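Local structure of zinc finger (CCCH type) motif-containing protein (Toxoplasma gondii, 7NG2) at residues A[13-19]-A[53-59]; A[33-37]-A[82-87]; A[46-51]-A[74-78]. The protein probably binds N6-methyladenosine-marked mRNA through its YTH domain, the piece crystallised here without RNA, and links this mark to polyadenylation. All coordinates share one frame; numbering follows the deposited sequence.

Contact 1. Residues A[13-19]-A[53-59]; sequences TKRFFII and TDHVLLL
Thr13 meets Asp54 through two bonds that run in opposite senses. Thr13 N donates to Asp54 OD2 (2.9 Å), reaching it from above the carboxylate plane. Asp54 N donates to Thr13 OG1 (2.8 Å), with an N-H...O angle of 164°. OG1 can take this bond because it sits between the backbone N and the carbonyl carbon (chi1 59°). Thr13 O then receives His55 N. Lys14 turns its amine away, to the carbonyls of Ser9 and Ser12. Arg15 N bonds His55 O, and Arg15 O receives Leu57 N (2.8 Å) in an almost straight bond (177°). The side chain of Arg15 runs across Thr53, with Arg15 CD 3.3 Å from Thr53 OG1. Thr53 OG1 is hydrogen-bonded to Ala49 O of helix 40-52. A water also bridges it to Arg15 NH1, and Arg15 NE forms a salt bridge with Glu134.

The two strands are parallel neighbours in the central mixed sheet of the YTH domain. Phe16 and Leu57 point side by side to one face, with Phe16 CD2 3.7 Å from Leu57 CB; Leu59 CD1 comes to the edge of the Phe16 ring. Helix 137-149 packs on this face. Phe17 points to the other face, under helix 40-52, and Phe17 CD1 lies 3.9 Å from Val56 CG1. Its backbone N and O bond Leu57 O and Leu59 N. Ile18 returns to the Phe16 face. Ile19 CG1 lies 3.9 Å from Leu58 CB, and Ile19 N donates to Leu59 O.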
loop_
_atom_site.group_PDB
_atom_site.type_symbol
_atom_site.label_atom_id
_atom_site.label_comp_id
_atom_site.label_asym_id
_atom_site.label_seq_id
_atom_site.Cartn_x
_atom_site.Cartn_y
_atom_site.Cartn_z
ATOM N N THR A 13 -11.898 9.693 7.189
ATOM C CA THR A 13 -11.705 8.320 7.641
ATOM C C THR A 13 -10.653 7.625 6.784
ATOM O O THR A 13 -10.523 7.881 5.582
ATOM C CB THR A 13 -13.016 7.538 7.593
ATOM O OG1 THR A 13 -13.512 7.527 6.247
ATOM C CG2 THR A 13 -14.052 8.192 8.522
ATOM N N LYS A 14 -9.876 6.750 7.420
ATOM C CA LYS A 14 -8.729 6.135 6.772
ATOM C C LYS A 14 -8.615 4.682 7.188
ATOM O O LYS A 14 -8.943 4.321 8.319
ATOM C CB LYS A 14 -7.441 6.877 7.141
ATOM C CG LYS A 14 -7.515 8.378 6.876
ATOM C CD LYS A 14 -6.352 9.130 7.472
ATOM C CE LYS A 14 -6.556 10.626 7.318
ATOM N NZ LYS A 14 -7.485 11.187 8.310
ATOM N N ARG A 15 -8.154 3.853 6.252
ATOM C CA ARG A 15 -7.699 2.506 6.557
ATOM C C ARG A 15 -6.356 2.312 5.879
ATOM O O ARG A 15 -6.090 2.896 4.830
ATOM C CB ARG A 15 -8.714 1.439 6.122
ATOM C CG ARG A 15 -9.995 1.483 6.964
ATOM C CD ARG A 15 -11.052 0.504 6.502
ATOM N NE ARG A 15 -10.662 -0.866 6.794
ATOM C CZ ARG A 15 -11.428 -1.914 6.536
ATOM N NH1 ARG A 15 -12.618 -1.732 5.981
ATOM N NH2 ARG A 15 -11.008 -3.128 6.840
ATOM N N PHE A 16 -5.509 1.485 6.488
ATOM C CA PHE A 16 -4.101 1.358 6.113
ATOM C C PHE A 16 -3.749 -0.115 5.959
ATOM O O PHE A 16 -3.940 -0.901 6.898
ATOM C CB PHE A 16 -3.208 1.945 7.212
ATOM C CG PHE A 16 -3.466 3.392 7.532
ATOM C CD1 PHE A 16 -4.449 3.758 8.441
ATOM C CD2 PHE A 16 -2.704 4.385 6.945
ATOM C CE1 PHE A 16 -4.664 5.092 8.754
ATOM C CE2 PHE A 16 -2.917 5.725 7.257
ATOM C CZ PHE A 16 -3.911 6.069 8.157
ATOM N N PHE A 17 -3.229 -0.488 4.796
ATOM C CA PHE A 17 -2.906 -1.883 4.513
ATOM C C PHE A 17 -1.468 -1.977 4.035
ATOM O O PHE A 17 -1.017 -1.152 3.242
ATOM C CB PHE A 17 -3.817 -2.456 3.418
ATOM C CG PHE A 17 -5.260 -2.482 3.805
ATOM C CD1 PHE A 17 -6.078 -1.383 3.567
ATOM C CD2 PHE A 17 -5.808 -3.597 4.423
ATOM C CE1 PHE A 17 -7.416 -1.393 3.925
ATOM C CE2 PHE A 17 -7.151 -3.610 4.787
ATOM C CZ PHE A 17 -7.955 -2.501 4.535
ATOM N N ILE A 18 -0.748 -2.987 4.524
ATOM C CA ILE A 18 0.606 -3.284 4.053
ATOM C C ILE A 18 0.513 -4.141 2.792
ATOM O O ILE A 18 -0.247 -5.113 2.737
ATOM C CB ILE A 18 1.434 -3.951 5.166
ATOM C CG1 ILE A 18 1.578 -2.946 6.325
ATOM C CG2 ILE A 18 2.808 -4.401 4.649
ATOM C CD1 ILE A 18 2.194 -3.464 7.588
ATOM N N ILE A 19 1.259 -3.753 1.764
ATOM C CA ILE A 19 1.328 -4.466 0.495
ATOM C C ILE A 19 2.736 -5.019 0.359
ATOM O O ILE A 19 3.711 -4.278 0.499
ATOM C CB ILE A 19 1.035 -3.509 -0.670
ATOM C CG1 ILE A 19 -0.411 -3.013 -0.617
ATOM C CG2 ILE A 19 1.375 -4.170 -2.006
ATOM C CD1 ILE A 19 -1.420 -4.100 -0.871
ATOM N N THR A 53 -14.599 3.917 3.019
ATOM C CA THR A 53 -13.613 4.702 3.742
ATOM C C THR A 53 -13.249 5.892 2.878
ATOM O O THR A 53 -13.194 5.773 1.648
ATOM C CB THR A 53 -12.345 3.867 3.999
ATOM O OG1 THR A 53 -12.706 2.563 4.458
ATOM C CG2 THR A 53 -11.464 4.527 5.030
ATOM N N ASP A 54 -12.989 7.036 3.511
ATOM C CA ASP A 54 -12.622 8.207 2.722
ATOM C C ASP A 54 -11.313 7.983 1.972
ATOM O O ASP A 54 -11.200 8.334 0.795
ATOM C CB ASP A 54 -12.535 9.456 3.598
ATOM C CG ASP A 54 -13.859 9.832 4.246
ATOM O OD1 ASP A 54 -14.941 9.335 3.859
ATOM O OD2 ASP A 54 -13.790 10.650 5.178
ATOM N N HIS A 55 -10.318 7.393 2.637
ATOM C CA HIS A 55 -9.004 7.102 2.057
ATOM C C HIS A 55 -8.545 5.712 2.445
ATOM O O HIS A 55 -8.508 5.383 3.634
ATOM C CB HIS A 55 -7.939 8.075 2.560
ATOM C CG HIS A 55 -8.250 9.508 2.289
ATOM N ND1 HIS A 55 -8.270 10.032 1.018
ATOM C CD2 HIS A 55 -8.538 10.530 3.127
ATOM C CE1 HIS A 55 -8.569 11.317 1.080
ATOM N NE2 HIS A 55 -8.730 11.645 2.352
ATOM N N VAL A 56 -8.167 4.918 1.445
ATOM C CA VAL A 56 -7.500 3.640 1.665
ATOM C C VAL A 56 -6.036 3.803 1.288
ATOM O O VAL A 56 -5.709 4.065 0.123
ATOM C CB VAL A 56 -8.170 2.513 0.866
ATOM C CG1 VAL A 56 -7.364 1.235 0.972
ATOM C CG2 VAL A 56 -9.595 2.302 1.357
ATOM N N LEU A 57 -5.152 3.654 2.277
ATOM C CA LEU A 57 -3.718 3.819 2.096
ATOM C C LEU A 57 -3.037 2.462 2.009
ATOM O O LEU A 57 -3.371 1.536 2.759
ATOM C CB LEU A 57 -3.108 4.621 3.248
ATOM C CG LEU A 57 -3.452 6.112 3.351
ATOM C CD1 LEU A 57 -3.333 6.814 2.004
ATOM C CD2 LEU A 57 -4.817 6.358 3.969
ATOM N N LEU A 58 -2.126 2.353 1.047
ATOM C CA LEU A 58 -1.366 1.140 0.778
ATOM C C LEU A 58 0.096 1.445 1.057
ATOM O O LEU A 58 0.667 2.354 0.456
ATOM C CB LEU A 58 -1.558 0.719 -0.676
ATOM C CG LEU A 58 -3.023 0.606 -1.098
ATOM C CD1 LEU A 58 -3.066 0.316 -2.573
ATOM C CD2 LEU A 58 -3.776 -0.471 -0.328
ATOM N N LEU A 59 0.696 0.681 1.964
ATOM C CA LEU A 59 2.063 0.911 2.432
ATOM C C LEU A 59 2.920 -0.195 1.832
ATOM O O LEU A 59 2.770 -1.366 2.201
ATOM C CB LEU A 59 2.106 0.871 3.960
ATOM C CG LEU A 59 1.548 2.104 4.702
ATOM C CD1 LEU A 59 0.071 2.416 4.407
ATOM C CD2 LEU A 59 1.773 1.964 6.210
HETATM O O HOH W 1 -14.392 0.529 5.846
#

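Contact 2. Residues A[33-37]-A[82-87]; sequences HGVWA and LFPGIW
Trp87 sets the NE1 and CZ2 side of its indole against Val35, Trp36 and Ala37. Its CB points at this strand, and CG is anti to the carbonyl carbon (chi1 -55°), which carries the rings over beside it. Trp87 CD1 is 4.0 Å from Ala37 CB. Trp87 NE1 is closer to the same methyl, 3.6 Å from Ala37 CB, and makes a weak hydrogen bond to Asn97. Further out, Trp87 CZ2 reaches Val35 O (3.8 Å), which lies at the ring edge and in its plane, and also Trp36 CA. Trp87 CH2 meets Trp36 CE3 at 4.0 Å. The six-membered rings of Trp36 and Trp87 have planes 72° apart and make an oblique pair. Ile86 CG2 lies over one face of the Trp87 indole.

The rest of the loop wraps Val35 and His33. Val35 CG2 touches Leu82 CD2 (3.8 Å) as the two side chains slide past each other. The Phe83 ring takes His33 CB over one face, a CH-pi contact, and His33 CD2 meets Ile86 CD1 (3.8 Å). No hydrogen bond joins the segments; the loop has its own type II beta turn from Phe83 to Ile86. An isopropanol molecule, probably from the crystallisation liquor, lies beside Trp87. Trp36 and Trp87 probably correspond to two tryptophans of the aromatic cage that holds the methylated adenine in other YTH domains.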
loop_
_atom_site.group_PDB
_atom_site.type_symbol
_atom_site.label_atom_id
_atom_site.label_comp_id
_atom_site.label_asym_id
_atom_site.label_seq_id
_atom_site.Cartn_x
_atom_site.Cartn_y
_atom_site.Cartn_z
ATOM N N HIS A 33 2.931 3.580 -13.794
ATOM C CA HIS A 33 1.600 3.554 -14.385
ATOM C C HIS A 33 0.457 3.724 -13.394
ATOM O O HIS A 33 -0.704 3.758 -13.813
ATOM C CB HIS A 33 1.417 2.276 -15.208
ATOM C CG HIS A 33 2.395 2.155 -16.333
ATOM N ND1 HIS A 33 2.392 3.014 -17.410
ATOM C CD2 HIS A 33 3.416 1.291 -16.544
ATOM C CE1 HIS A 33 3.358 2.677 -18.245
ATOM N NE2 HIS A 33 3.995 1.634 -17.742
ATOM N N GLY A 34 0.741 3.854 -12.105
ATOM C CA GLY A 34 -0.306 4.107 -11.133
ATOM C C GLY A 34 -1.274 2.952 -10.993
ATOM O O GLY A 34 -2.491 3.146 -11.042
ATOM N N VAL A 35 -0.750 1.744 -10.793
ATOM C CA VAL A 35 -1.565 0.540 -10.891
ATOM C C VAL A 35 -1.038 -0.504 -9.916
ATOM O O VAL A 35 0.162 -0.573 -9.636
ATOM C CB VAL A 35 -1.584 0.020 -12.352
ATOM C CG1 VAL A 35 -0.172 -0.352 -12.818
ATOM C CG2 VAL A 35 -2.552 -1.149 -12.519
ATOM N N TRP A 36 -1.946 -1.334 -9.410
ATOM C CA TRP A 36 -1.575 -2.482 -8.591
ATOM C C TRP A 36 -2.604 -3.584 -8.806
ATOM O O TRP A 36 -3.693 -3.344 -9.327
ATOM C CB TRP A 36 -1.483 -2.110 -7.097
ATOM C CG TRP A 36 -0.743 -3.133 -6.301
ATOM C CD1 TRP A 36 -1.244 -3.923 -5.313
ATOM C CD2 TRP A 36 0.641 -3.479 -6.434
ATOM N NE1 TRP A 36 -0.257 -4.746 -4.820
ATOM C CE2 TRP A 36 0.908 -4.497 -5.498
ATOM C CE3 TRP A 36 1.675 -3.039 -7.270
ATOM C CZ2 TRP A 36 2.175 -5.074 -5.358
ATOM C CZ3 TRP A 36 2.931 -3.615 -7.135
ATOM C CH2 TRP A 36 3.169 -4.621 -6.183
ATOM N N ALA A 37 -2.248 -4.797 -8.384
ATOM C CA ALA A 37 -3.201 -5.893 -8.293
ATOM C C ALA A 37 -2.772 -6.773 -7.133
ATOM O O ALA A 37 -1.587 -6.843 -6.796
ATOM C CB ALA A 37 -3.293 -6.712 -9.592
ATOM N N LEU A 82 -8.260 -1.887 -16.838
ATOM C CA LEU A 82 -7.086 -1.104 -16.475
ATOM C C LEU A 82 -5.833 -1.922 -16.765
ATOM O O LEU A 82 -5.647 -3.005 -16.195
ATOM C CB LEU A 82 -7.139 -0.713 -15.001
ATOM C CG LEU A 82 -5.961 0.117 -14.493
ATOM C CD1 LEU A 82 -5.933 1.470 -15.186
ATOM C CD2 LEU A 82 -6.056 0.276 -12.993
ATOM N N PHE A 83 -4.974 -1.395 -17.646
ATOM C CA PHE A 83 -3.719 -2.018 -18.071
ATOM C C PHE A 83 -3.815 -3.538 -18.148
ATOM O O PHE A 83 -3.060 -4.243 -17.474
ATOM C CB PHE A 83 -2.548 -1.555 -17.198
ATOM C CG PHE A 83 -2.240 -0.091 -17.345
ATOM C CD1 PHE A 83 -1.601 0.383 -18.479
ATOM C CD2 PHE A 83 -2.614 0.810 -16.364
ATOM C CE1 PHE A 83 -1.328 1.737 -18.624
ATOM C CE2 PHE A 83 -2.345 2.159 -16.505
ATOM C CZ PHE A 83 -1.702 2.623 -17.632
ATOM N N PRO A 84 -4.696 -4.085 -18.983
ATOM C CA PRO A 84 -4.890 -5.542 -18.977
ATOM C C PRO A 84 -3.595 -6.274 -19.301
ATOM O O PRO A 84 -2.905 -5.951 -20.269
ATOM C CB PRO A 84 -5.950 -5.760 -20.063
ATOM C CG PRO A 84 -6.661 -4.455 -20.174
ATOM C CD PRO A 84 -5.629 -3.405 -19.895
ATOM N N GLY A 85 -3.255 -7.251 -18.457
ATOM C CA GLY A 85 -2.104 -8.110 -18.668
ATOM C C GLY A 85 -0.758 -7.522 -18.314
ATOM O O GLY A 85 0.266 -8.153 -18.594
ATOM N N ILE A 86 -0.725 -6.349 -17.678
ATOM C CA ILE A 86 0.535 -5.645 -17.455
ATOM C C ILE A 86 1.515 -6.463 -16.619
ATOM O O ILE A 86 2.734 -6.317 -16.767
ATOM C CB ILE A 86 0.272 -4.248 -16.854
ATOM C CG1 ILE A 86 1.538 -3.390 -16.934
ATOM C CG2 ILE A 86 -0.261 -4.357 -15.415
ATOM C CD1 ILE A 86 1.337 -1.941 -16.514
ATOM N N TRP A 87 1.016 -7.334 -15.742
ATOM C CA TRP A 87 1.891 -8.064 -14.829
ATOM C C TRP A 87 2.415 -9.358 -15.420
ATOM O O TRP A 87 3.217 -10.040 -14.780
ATOM C CB TRP A 87 1.175 -8.372 -13.509
ATOM C CG TRP A 87 0.624 -7.157 -12.862
ATOM C CD1 TRP A 87 -0.695 -6.867 -12.662
ATOM C CD2 TRP A 87 1.365 -6.037 -12.361
ATOM N NE1 TRP A 87 -0.815 -5.645 -12.048
ATOM C CE2 TRP A 87 0.433 -5.113 -11.860
ATOM C CE3 TRP A 87 2.727 -5.731 -12.285
ATOM C CZ2 TRP A 87 0.821 -3.902 -11.283
ATOM C CZ3 TRP A 87 3.110 -4.534 -11.715
ATOM C CH2 TRP A 87 2.161 -3.631 -11.224
#

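Contact 3. Residues A[46-51]-A[74-78]; sequences LSNAFT and MMSLP
Phe50 and Met74 form a Met-aromatic contact. It joins helix 40-52 of the YTH fold to the end of strand 67-74 and the loop that follows. Met74 SD is 5.2 Å from the centroid of the Phe50 ring and approaches obliquely. The methionine is fully extended (chi1 -177°), which carries its sulfur to the helix. There it also touches Phe50 CB and Leu46 CB, each 3.9 Å from Met74 SD.

The backbone of the loop packs round the same ring. Phe50 CG is anti to the backbone N (chi1 178°), and the ring reaches out from the helix into the bend of residues 74-77. Met74 O sits at the ring edge, in its plane, 3.3 Å from Phe50 CE1. Met75 O comes to Phe50 CZ (3.5 Å). The peptide bond between Ser76 and Leu77 lies over one face, with Ser76 C above the ring centre. Within the loop, Ser76 OG donates to Leu77 O.

The remaining apolar contacts come from Leu77. Leu77 CD2 lies 3.8 Å from Phe50 CD2 and also touches Ser47 CB, so this one methyl rests between residues about a turn apart on the helix.

No hydrogen bond crosses the contact. Ser47 OG is bonded within its own helix, to Ser43 O. On the loop side the same oxygen meets the proline ring: Ser47 OG lies 3.2 Å from Pro78 CD.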
loop_
_atom_site.group_PDB
_atom_site.type_symbol
_atom_site.label_atom_id
_atom_site.label_comp_id
_atom_site.label_asym_id
_atom_site.label_seq_id
_atom_site.Cartn_x
_atom_site.Cartn_y
_atom_site.Cartn_z
ATOM N N LEU A 46 -9.890 -5.053 0.025
ATOM C CA LEU A 46 -9.590 -3.673 -0.344
ATOM C C LEU A 46 -10.787 -3.008 -1.009
ATOM O O LEU A 46 -11.028 -1.814 -0.803
ATOM C CB LEU A 46 -8.354 -3.595 -1.248
ATOM C CG LEU A 46 -7.011 -3.977 -0.611
ATOM C CD1 LEU A 46 -5.899 -3.878 -1.635
ATOM C CD2 LEU A 46 -6.693 -3.098 0.587
ATOM N N SER A 47 -11.540 -3.757 -1.813
ATOM C CA SER A 47 -12.726 -3.193 -2.446
ATOM C C SER A 47 -13.728 -2.722 -1.408
ATOM O O SER A 47 -14.304 -1.636 -1.537
ATOM C CB SER A 47 -13.380 -4.227 -3.358
ATOM O OG SER A 47 -12.537 -4.562 -4.438
ATOM N N ASN A 48 -13.983 -3.550 -0.396
ATOM C CA ASN A 48 -14.932 -3.170 0.646
ATOM C C ASN A 48 -14.436 -1.981 1.451
ATOM O O ASN A 48 -15.240 -1.154 1.884
ATOM C CB ASN A 48 -15.256 -4.370 1.536
ATOM C CG ASN A 48 -16.078 -5.404 0.808
ATOM O OD1 ASN A 48 -16.654 -5.108 -0.232
ATOM N ND2 ASN A 48 -16.139 -6.613 1.340
ATOM N N ALA A 49 -13.121 -1.876 1.642
ATOM C CA ALA A 49 -12.561 -0.693 2.285
ATOM C C ALA A 49 -12.710 0.540 1.396
ATOM O O ALA A 49 -13.055 1.623 1.876
ATOM C CB ALA A 49 -11.094 -0.946 2.637
ATOM N N PHE A 50 -12.465 0.387 0.093
ATOM C CA PHE A 50 -12.486 1.524 -0.828
ATOM C C PHE A 50 -13.852 2.197 -0.873
ATOM O O PHE A 50 -13.948 3.430 -0.909
ATOM C CB PHE A 50 -12.086 1.076 -2.238
ATOM C CG PHE A 50 -12.131 2.184 -3.257
ATOM C CD1 PHE A 50 -11.118 3.123 -3.329
ATOM C CD2 PHE A 50 -13.211 2.308 -4.118
ATOM C CE1 PHE A 50 -11.167 4.149 -4.257
ATOM C CE2 PHE A 50 -13.267 3.332 -5.042
ATOM C CZ PHE A 50 -12.253 4.253 -5.118
ATOM N N THR A 51 -14.922 1.408 -0.885
ATOM C CA THR A 51 -16.249 1.993 -0.988
ATOM C C THR A 51 -16.727 2.616 0.315
ATOM O O THR A 51 -17.636 3.445 0.288
ATOM C CB THR A 51 -17.252 0.932 -1.461
ATOM O OG1 THR A 51 -17.361 -0.114 -0.485
ATOM C CG2 THR A 51 -16.832 0.333 -2.808
ATOM N N MET A 74 -5.386 4.043 -2.764
ATOM C CA MET A 74 -6.195 3.295 -3.716
ATOM C C MET A 74 -7.208 4.242 -4.352
ATOM O O MET A 74 -7.966 4.917 -3.654
ATOM C CB MET A 74 -6.919 2.177 -2.977
ATOM C CG MET A 74 -7.744 1.260 -3.847
ATOM S SD MET A 74 -8.451 -0.043 -2.836
ATOM C CE MET A 74 -9.313 -1.000 -4.073
ATOM N N MET A 75 -7.220 4.300 -5.686
ATOM C CA MET A 75 -8.012 5.291 -6.405
ATOM C C MET A 75 -9.226 4.714 -7.110
ATOM O O MET A 75 -10.096 5.483 -7.535
ATOM C CB MET A 75 -7.146 5.999 -7.452
ATOM C CG MET A 75 -5.907 6.691 -6.891
ATOM S SD MET A 75 -6.257 7.962 -5.659
ATOM C CE MET A 75 -7.094 9.187 -6.660
ATOM N N SER A 76 -9.304 3.399 -7.265
ATOM C CA SER A 76 -10.422 2.795 -7.965
ATOM C C SER A 76 -10.617 1.384 -7.448
ATOM O O SER A 76 -9.729 0.806 -6.819
ATOM C CB SER A 76 -10.182 2.757 -9.486
ATOM O OG SER A 76 -9.340 1.664 -9.859
ATOM N N LEU A 77 -11.785 0.825 -7.756
ATOM C CA LEU A 77 -12.026 -0.587 -7.565
ATOM C C LEU A 77 -11.231 -1.379 -8.600
ATOM O O LEU A 77 -10.839 -0.846 -9.642
ATOM C CB LEU A 77 -13.512 -0.884 -7.757
ATOM C CG LEU A 77 -14.423 -0.432 -6.609
ATOM C CD1 LEU A 77 -15.903 -0.622 -6.968
ATOM C CD2 LEU A 77 -14.079 -1.159 -5.309
ATOM N N PRO A 78 -10.976 -2.657 -8.332
ATOM C CA PRO A 78 -10.433 -3.537 -9.376
ATOM C C PRO A 78 -11.250 -3.423 -10.658
ATOM O O PRO A 78 -12.481 -3.425 -10.631
ATOM C CB PRO A 78 -10.536 -4.928 -8.743
ATOM C CG PRO A 78 -10.467 -4.655 -7.253
ATOM C CD PRO A 78 -11.206 -3.367 -7.065
#

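In the fold
From the N terminus, strand 14-21 comes first. Contact 1 closes a loop when strand 55-62 returns beside it, after helix 24-33, strand 35-36 and helix 40-52. Contact 2 starts inside that loop, at 33-37, and closes at 82-87, so it crosses contact 1. Contact 3 runs from 46-51 to 74-78. It also crosses contact 1, but lies wholly within the span of contact 2. Contact 1 joins two inner strands of the sheet, its parallel pair. Contact 3 fixes helix 40-52 to the end of strand 67-74, which adjoins 55-62. Contact 2 holds the following loop against the edge strand 35-36. Phe17 packs on Leu46, and Ile19 on Trp36, joining contact 1 to the others.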